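Local coordinates for protein methylmalonyl-CoA carboxyltransferase 12S subunit (Propionibacterium freudenreichii, PDB 1ON3) that transfers the carboxyl group of methylmalonyl-CoA to the biotin of the 1.3S subunit, forming propanoyl-CoA, as the hexameric core of transcarboxylase, at residues E[133-145]-E[175-189]. Numbering follows the deposited sequence.
With MCA (methylmalonyl-coenzyme A), chain T.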
loop_
_atom_site.group_PDB
_atom_site.type_symbol
_atom_site.label_atom_id
_atom_site.label_comp_id
_atom_site.label_asym_id
_atom_site.label_seq_id
_atom_site.Cartn_x
_atom_site.Cartn_y
_atom_site.Cartn_z
ATOM N N PHE E 133 -22.036 17.046 3.066
ATOM C CA PHE E 133 -22.064 18.471 2.727
ATOM C C PHE E 133 -23.419 18.804 2.100
ATOM O O PHE E 133 -23.818 18.177 1.114
ATOM C CB PHE E 133 -20.970 18.817 1.719
ATOM C CG PHE E 133 -21.062 20.217 1.207
ATOM C CD1 PHE E 133 -21.362 20.472 -0.128
ATOM C CD2 PHE E 133 -20.889 21.286 2.066
ATOM C CE1 PHE E 133 -21.491 21.788 -0.594
ATOM C CE2 PHE E 133 -21.020 22.602 1.611
ATOM C CZ PHE E 133 -21.322 22.846 0.279
ATOM N N LEU E 134 -24.111 19.792 2.660
ATOM C CA LEU E 134 -25.424 20.214 2.164
ATOM C C LEU E 134 -25.342 21.694 1.774
ATOM O O LEU E 134 -24.710 22.490 2.460
ATOM C CB LEU E 134 -26.504 19.986 3.229
ATOM C CG LEU E 134 -26.686 18.501 3.605
ATOM C CD1 LEU E 134 -25.947 18.225 4.908
ATOM C CD2 LEU E 134 -28.158 18.157 3.756
ATOM N N PHE E 135 -25.991 22.050 0.672
ATOM C CA PHE E 135 -25.928 23.413 0.151
ATOM C C PHE E 135 -27.290 23.920 -0.355
ATOM O O PHE E 135 -27.882 23.316 -1.240
ATOM C CB PHE E 135 -24.901 23.406 -0.995
ATOM C CG PHE E 135 -24.471 24.769 -1.485
ATOM C CD1 PHE E 135 -23.328 24.880 -2.264
ATOM C CD2 PHE E 135 -25.214 25.919 -1.221
ATOM C CE1 PHE E 135 -22.924 26.119 -2.782
ATOM C CE2 PHE E 135 -24.816 27.167 -1.736
ATOM C CZ PHE E 135 -23.668 27.259 -2.518
ATOM N N PHE E 136 -27.777 25.017 0.230
ATOM C CA PHE E 136 -29.032 25.651 -0.205
ATOM C C PHE E 136 -28.636 26.734 -1.219
ATOM O O PHE E 136 -27.930 27.697 -0.877
ATOM C CB PHE E 136 -29.774 26.335 0.954
ATOM C CG PHE E 136 -30.441 25.383 1.924
ATOM C CD1 PHE E 136 -29.765 24.932 3.051
ATOM C CD2 PHE E 136 -31.771 25.005 1.745
ATOM C CE1 PHE E 136 -30.412 24.120 3.996
ATOM C CE2 PHE E 136 -32.423 24.202 2.676
ATOM C CZ PHE E 136 -31.741 23.758 3.810
ATOM N N TYR E 137 -29.065 26.548 -2.465
ATOM C CA TYR E 137 -28.783 27.471 -3.563
ATOM C C TYR E 137 -29.959 28.444 -3.752
ATOM O O TYR E 137 -31.111 28.034 -3.768
ATOM C CB TYR E 137 -28.592 26.677 -4.858
ATOM C CG TYR E 137 -27.385 25.774 -4.862
ATOM C CD1 TYR E 137 -26.206 26.170 -5.478
ATOM C CD2 TYR E 137 -27.443 24.495 -4.305
ATOM C CE1 TYR E 137 -25.103 25.315 -5.555
ATOM C CE2 TYR E 137 -26.349 23.625 -4.369
ATOM C CZ TYR E 137 -25.185 24.038 -4.997
ATOM O OH TYR E 137 -24.106 23.187 -5.078
ATOM N N ASP E 138 -29.658 29.725 -3.933
ATOM C CA ASP E 138 -30.679 30.753 -4.094
ATOM C C ASP E 138 -29.841 31.896 -4.658
ATOM O O ASP E 138 -29.416 32.773 -3.909
ATOM C CB ASP E 138 -31.227 31.124 -2.703
ATOM C CG ASP E 138 -32.531 31.904 -2.771
ATOM O OD1 ASP E 138 -32.854 32.394 -3.866
ATOM O OD2 ASP E 138 -33.216 32.033 -1.728
ATOM N N SER E 139 -29.615 31.896 -5.971
ATOM C CA SER E 139 -28.711 32.885 -6.555
ATOM C C SER E 139 -28.912 33.291 -8.012
ATOM O O SER E 139 -29.398 32.521 -8.830
ATOM C CB SER E 139 -27.276 32.346 -6.393
ATOM O OG SER E 139 -26.334 33.014 -7.216
ATOM N N GLY E 140 -28.470 34.505 -8.331
ATOM C CA GLY E 140 -28.552 35.005 -9.695
ATOM C C GLY E 140 -27.322 34.617 -10.509
ATOM O O GLY E 140 -27.132 35.104 -11.625
ATOM N N GLY E 141 -26.484 33.743 -9.952
ATOM C CA GLY E 141 -25.284 33.306 -10.656
ATOM C C GLY E 141 -23.998 34.031 -10.257
ATOM O O GLY E 141 -23.933 34.664 -9.209
ATOM N N ALA E 142 -22.965 33.942 -11.089
ATOM C CA ALA E 142 -21.697 34.604 -10.779
ATOM C C ALA E 142 -21.930 36.111 -10.648
ATOM O O ALA E 142 -22.631 36.707 -11.462
ATOM C CB ALA E 142 -20.670 34.319 -11.874
ATOM N N ARG E 143 -21.358 36.722 -9.613
ATOM C CA ARG E 143 -21.534 38.160 -9.401
ATOM C C ARG E 143 -20.891 38.900 -10.571
ATOM O O ARG E 143 -19.663 38.966 -10.696
ATOM C CB ARG E 143 -20.889 38.588 -8.090
ATOM C CG ARG E 143 -21.239 40.021 -7.667
ATOM C CD ARG E 143 -20.691 40.318 -6.276
ATOM N NE ARG E 143 -21.317 39.505 -5.232
ATOM C CZ ARG E 143 -20.794 39.314 -4.022
ATOM N NH1 ARG E 143 -19.629 39.869 -3.699
ATOM N NH2 ARG E 143 -21.449 38.598 -3.117
ATOM N N ILE E 144 -21.739 39.469 -11.418
ATOM C CA ILE E 144 -21.298 40.157 -12.624
ATOM C C ILE E 144 -20.294 41.301 -12.478
ATOM O O ILE E 144 -19.439 41.486 -13.355
ATOM C CB ILE E 144 -22.531 40.629 -13.433
ATOM C CG1 ILE E 144 -23.305 39.401 -13.951
ATOM C CG2 ILE E 144 -22.101 41.485 -14.592
ATOM C CD1 ILE E 144 -24.682 39.730 -14.572
ATOM N N GLN E 145 -20.388 42.063 -11.389
ATOM C CA GLN E 145 -19.461 43.173 -11.160
ATOM C C GLN E 145 -18.024 42.681 -10.941
ATOM O O GLN E 145 -17.069 43.445 -11.111
ATOM C CB GLN E 145 -19.874 43.997 -9.930
ATOM C CG GLN E 145 -21.176 44.795 -10.056
ATOM C CD GLN E 145 -22.390 44.051 -9.513
ATOM O OE1 GLN E 145 -23.380 44.669 -9.107
ATOM N NE2 GLN E 145 -22.327 42.727 -9.511
ATOM N N ALA E 175 -33.579 26.456 -3.779
ATOM C CA ALA E 175 -34.740 27.072 -3.148
ATOM C C ALA E 175 -35.020 28.496 -3.617
ATOM O O ALA E 175 -35.678 29.273 -2.919
ATOM C CB ALA E 175 -34.557 27.048 -1.632
ATOM N N GLY E 176 -34.513 28.812 -4.797
ATOM C CA GLY E 176 -34.703 30.118 -5.394
ATOM C C GLY E 176 -34.109 30.028 -6.781
ATOM O O GLY E 176 -34.023 28.925 -7.347
ATOM N N PRO E 177 -33.690 31.157 -7.372
ATOM C CA PRO E 177 -33.105 31.082 -8.709
ATOM C C PRO E 177 -31.740 30.406 -8.651
ATOM O O PRO E 177 -31.104 30.340 -7.596
ATOM C CB PRO E 177 -32.955 32.551 -9.114
ATOM C CG PRO E 177 -34.012 33.239 -8.338
ATOM C CD PRO E 177 -33.949 32.555 -6.995
ATOM N N CYS E 178 -31.316 29.916 -9.805
ATOM C CA CYS E 178 -30.016 29.284 -10.013
ATOM C C CYS E 178 -29.821 29.564 -11.492
ATOM O O CYS E 178 -29.967 28.686 -12.350
ATOM C CB CYS E 178 -30.068 27.779 -9.748
ATOM S SG CYS E 178 -28.394 27.040 -9.666
ATOM N N ALA E 179 -29.504 30.822 -11.782
ATOM C CA ALA E 179 -29.348 31.287 -13.156
ATOM C C ALA E 179 -27.973 31.132 -13.777
ATOM O O ALA E 179 -27.012 31.797 -13.362
ATOM C CB ALA E 179 -29.785 32.747 -13.242
ATOM N N GLY E 180 -27.887 30.268 -14.783
ATOM C CA GLY E 180 -26.635 30.066 -15.478
ATOM C C GLY E 180 -25.765 28.893 -15.060
ATOM O O GLY E 180 -26.232 27.913 -14.477
ATOM N N GLY E 181 -24.482 29.010 -15.379
ATOM C CA GLY E 181 -23.516 27.974 -15.060
ATOM C C GLY E 181 -23.483 27.557 -13.605
ATOM O O GLY E 181 -22.981 26.484 -13.295
ATOM N N ALA E 182 -23.997 28.397 -12.711
ATOM C CA ALA E 182 -24.044 28.053 -11.288
ATOM C C ALA E 182 -24.680 26.663 -11.152
ATOM O O ALA E 182 -24.340 25.889 -10.256
ATOM C CB ALA E 182 -24.881 29.072 -10.531
ATOM N N SER E 183 -25.607 26.365 -12.062
ATOM C CA SER E 183 -26.328 25.092 -12.087
ATOM C C SER E 183 -25.441 23.843 -12.155
ATOM O O SER E 183 -25.861 22.765 -11.747
ATOM C CB SER E 183 -27.306 25.074 -13.271
ATOM O OG SER E 183 -28.251 26.128 -13.165
ATOM N N TYR E 184 -24.221 23.970 -12.665
ATOM C CA TYR E 184 -23.345 22.806 -12.752
ATOM C C TYR E 184 -22.884 22.279 -11.386
ATOM O O TYR E 184 -22.565 21.100 -11.255
ATOM C CB TYR E 184 -22.151 23.112 -13.658
ATOM C CG TYR E 184 -22.531 23.247 -15.120
ATOM C CD1 TYR E 184 -22.199 24.394 -15.849
ATOM C CD2 TYR E 184 -23.234 22.226 -15.777
ATOM C CE1 TYR E 184 -22.564 24.524 -17.200
ATOM C CE2 TYR E 184 -23.599 22.343 -17.113
ATOM C CZ TYR E 184 -23.261 23.503 -17.825
ATOM O OH TYR E 184 -23.638 23.639 -19.155
ATOM N N SER E 185 -22.858 23.138 -10.366
ATOM C CA SER E 185 -22.455 22.684 -9.032
ATOM C C SER E 185 -23.514 21.661 -8.550
ATOM O O SER E 185 -23.172 20.553 -8.126
ATOM C CB SER E 185 -22.325 23.875 -8.072
ATOM O OG SER E 185 -21.878 23.451 -6.790
ATOM N N PRO E 186 -24.810 22.019 -8.608
ATOM C CA PRO E 186 -25.828 21.048 -8.178
ATOM C C PRO E 186 -25.711 19.747 -8.985
ATOM O O PRO E 186 -25.851 18.645 -8.448
ATOM C CB PRO E 186 -27.133 21.782 -8.466
ATOM C CG PRO E 186 -26.797 23.159 -8.070
ATOM C CD PRO E 186 -25.406 23.368 -8.693
ATOM N N ALA E 187 -25.443 19.882 -10.280
ATOM C CA ALA E 187 -25.314 18.708 -11.145
ATOM C C ALA E 187 -24.168 17.817 -10.705
ATOM O O ALA E 187 -24.209 16.614 -10.899
ATOM C CB ALA E 187 -25.085 19.142 -12.608
ATOM N N LEU E 188 -23.136 18.415 -10.129
ATOM C CA LEU E 188 -21.971 17.654 -9.681
ATOM C C LEU E 188 -22.125 17.092 -8.260
ATOM O O LEU E 188 -21.279 16.320 -7.802
ATOM C CB LEU E 188 -20.718 18.535 -9.803
ATOM C CG LEU E 188 -20.294 18.892 -11.248
ATOM C CD1 LEU E 188 -19.210 19.968 -11.229
ATOM C CD2 LEU E 188 -19.785 17.646 -11.976
ATOM N N THR E 189 -23.190 17.477 -7.555
ATOM C CA THR E 189 -23.425 16.937 -6.210
ATOM C C THR E 189 -24.149 15.620 -6.472
ATOM O O THR E 189 -24.319 15.233 -7.626
ATOM C CB THR E 189 -24.338 17.840 -5.333
ATOM O OG1 THR E 189 -25.652 17.924 -5.914
ATOM C CG2 THR E 189 -23.724 19.265 -5.191
HETATM C C8 MCA T . -29.009 39.156 -9.691
HETATM N N9 MCA T . -28.424 40.324 -9.192
HETATM C C4 MCA T . -27.100 40.244 -9.593
HETATM C C5 MCA T . -26.994 39.026 -10.305
HETATM N N7 MCA T . -28.206 38.362 -10.353
HETATM N N3 MCA T . -26.069 41.153 -9.358
HETATM C C2 MCA T . -24.874 40.744 -9.909
HETATM N N1 MCA T . -24.652 39.586 -10.617
HETATM C C6 MCA T . -25.697 38.692 -10.835
HETATM N N6 MCA T . -25.434 37.577 -11.524
HETATM C "C1'" MCA T . -28.929 41.359 -8.466
HETATM C "C2'" MCA T . -29.894 42.163 -9.344
HETATM O "O2'" MCA T . -29.212 43.121 -10.104
HETATM C "C3'" MCA T . -30.863 42.691 -8.316
HETATM O "O3'" MCA T . -30.378 43.917 -7.798
HETATM C "C4'" MCA T . -30.961 41.604 -7.229
HETATM O "O4'" MCA T . -29.703 40.843 -7.381
HETATM C "C5'" MCA T . -32.112 40.527 -7.359
HETATM O "O5'" MCA T . -32.722 40.769 -8.370
HETATM P P1 MCA T . -33.893 41.001 -9.079
HETATM O O11 MCA T . -33.713 41.296 -10.403
HETATM O O12 MCA T . -34.285 41.977 -8.256
HETATM O O6 MCA T . -34.897 39.710 -9.171
HETATM P P2 MCA T . -35.696 38.671 -9.412
HETATM O O21 MCA T . -36.484 39.568 -10.116
HETATM O O22 MCA T . -36.099 37.808 -8.375
HETATM O O7 MCA T . -34.893 37.842 -10.523
HETATM C CPB MCA T . -33.797 37.375 -10.367
HETATM C CPA MCA T . -32.957 36.629 -11.389
HETATM C CP7 MCA T . -32.408 37.901 -12.074
HETATM C CP9 MCA T . -33.764 35.590 -12.203
HETATM C CP8 MCA T . -31.858 35.861 -10.611
HETATM O OP3 MCA T . -31.776 38.654 -11.315
HETATM C CP6 MCA T . -31.505 37.823 -13.167
HETATM O OP2 MCA T . -31.862 37.127 -14.187
HETATM N NP2 MCA T . -30.192 38.496 -13.092
HETATM C CP5 MCA T . -29.163 37.841 -13.827
HETATM C CP4 MCA T . -28.694 36.575 -14.297
HETATM C CP3 MCA T . -27.409 36.310 -14.923
HETATM O OP1 MCA T . -27.304 37.190 -15.951
HETATM N NP1 MCA T . -26.295 35.373 -14.727
HETATM C CP2 MCA T . -25.244 35.600 -15.679
HETATM C CP1 MCA T . -24.124 34.737 -15.279
HETATM P P3 MCA T . -30.837 45.165 -6.825
HETATM O O31 MCA T . -31.844 45.546 -7.867
HETATM O O32 MCA T . -29.691 46.132 -6.755
HETATM O O33 MCA T . -31.515 44.877 -5.509
HETATM S S MCA T . -22.864 34.793 -16.149
HETATM C CS1 MCA T . -22.402 33.669 -15.052
HETATM O OS1 MCA T . -22.937 33.138 -14.039
HETATM C CS2 MCA T . -21.919 32.544 -15.738
HETATM C CS3 MCA T . -20.669 32.182 -15.492
HETATM C CS4 MCA T . -22.493 31.464 -16.703
HETATM O OS4 MCA T . -21.776 30.856 -17.499
HETATM O OS5 MCA T . -23.699 31.280 -16.609
#
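Tyr137 lies flat between Phe135 and Pro186. CG of Pro186 sits over the ring centre, 3.6 Å from the centroid, in a CH-pi contact. The Phe135 ring covers the opposite face, offset toward the rim. Tyr137 CG stands anti to its carbonyl carbon (chi1 -65°), which carries the hydroxyl to helix 184-188. There Tyr137 OH donates to Ser185 OG, at the ring edge and 2.8 Å away; Asn161 also bonds that serine oxygen. A leucine in place of Tyr137 would probably leave Ser185 without this donor and Pro186 without its flat partner. Tyr137 O accepts a bond from Ala175 N (2.9 Å). Asp138 OD1 rests 3.3 Å from Pro177 CD, while OD2 forms a salt bridge with Arg49. This is the ClpP/crotonase fold: strand 133-139 lies beside parallel strand 170-175, the chain turns a corner at Gly176, and short strand 177-179 leads to Gly180 and Gly181 at the acyl-CoA site. Ser139 N donates to Pro177 O at 2.7 Å. Ser139 OG accepts from Gly141 N in an ST turn. Gly140 has no room for a CB beside the adenine, and its O accepts from MCA N6. Ala142 N binds the thioester oxygen OS1 of MCA, while Gly181 N binds the carboxylate oxygen OS5 at 2.7 Å. Ala142 O also accepts from MCA N6. Ile144 N donates to MCA N1 (3.0 Å).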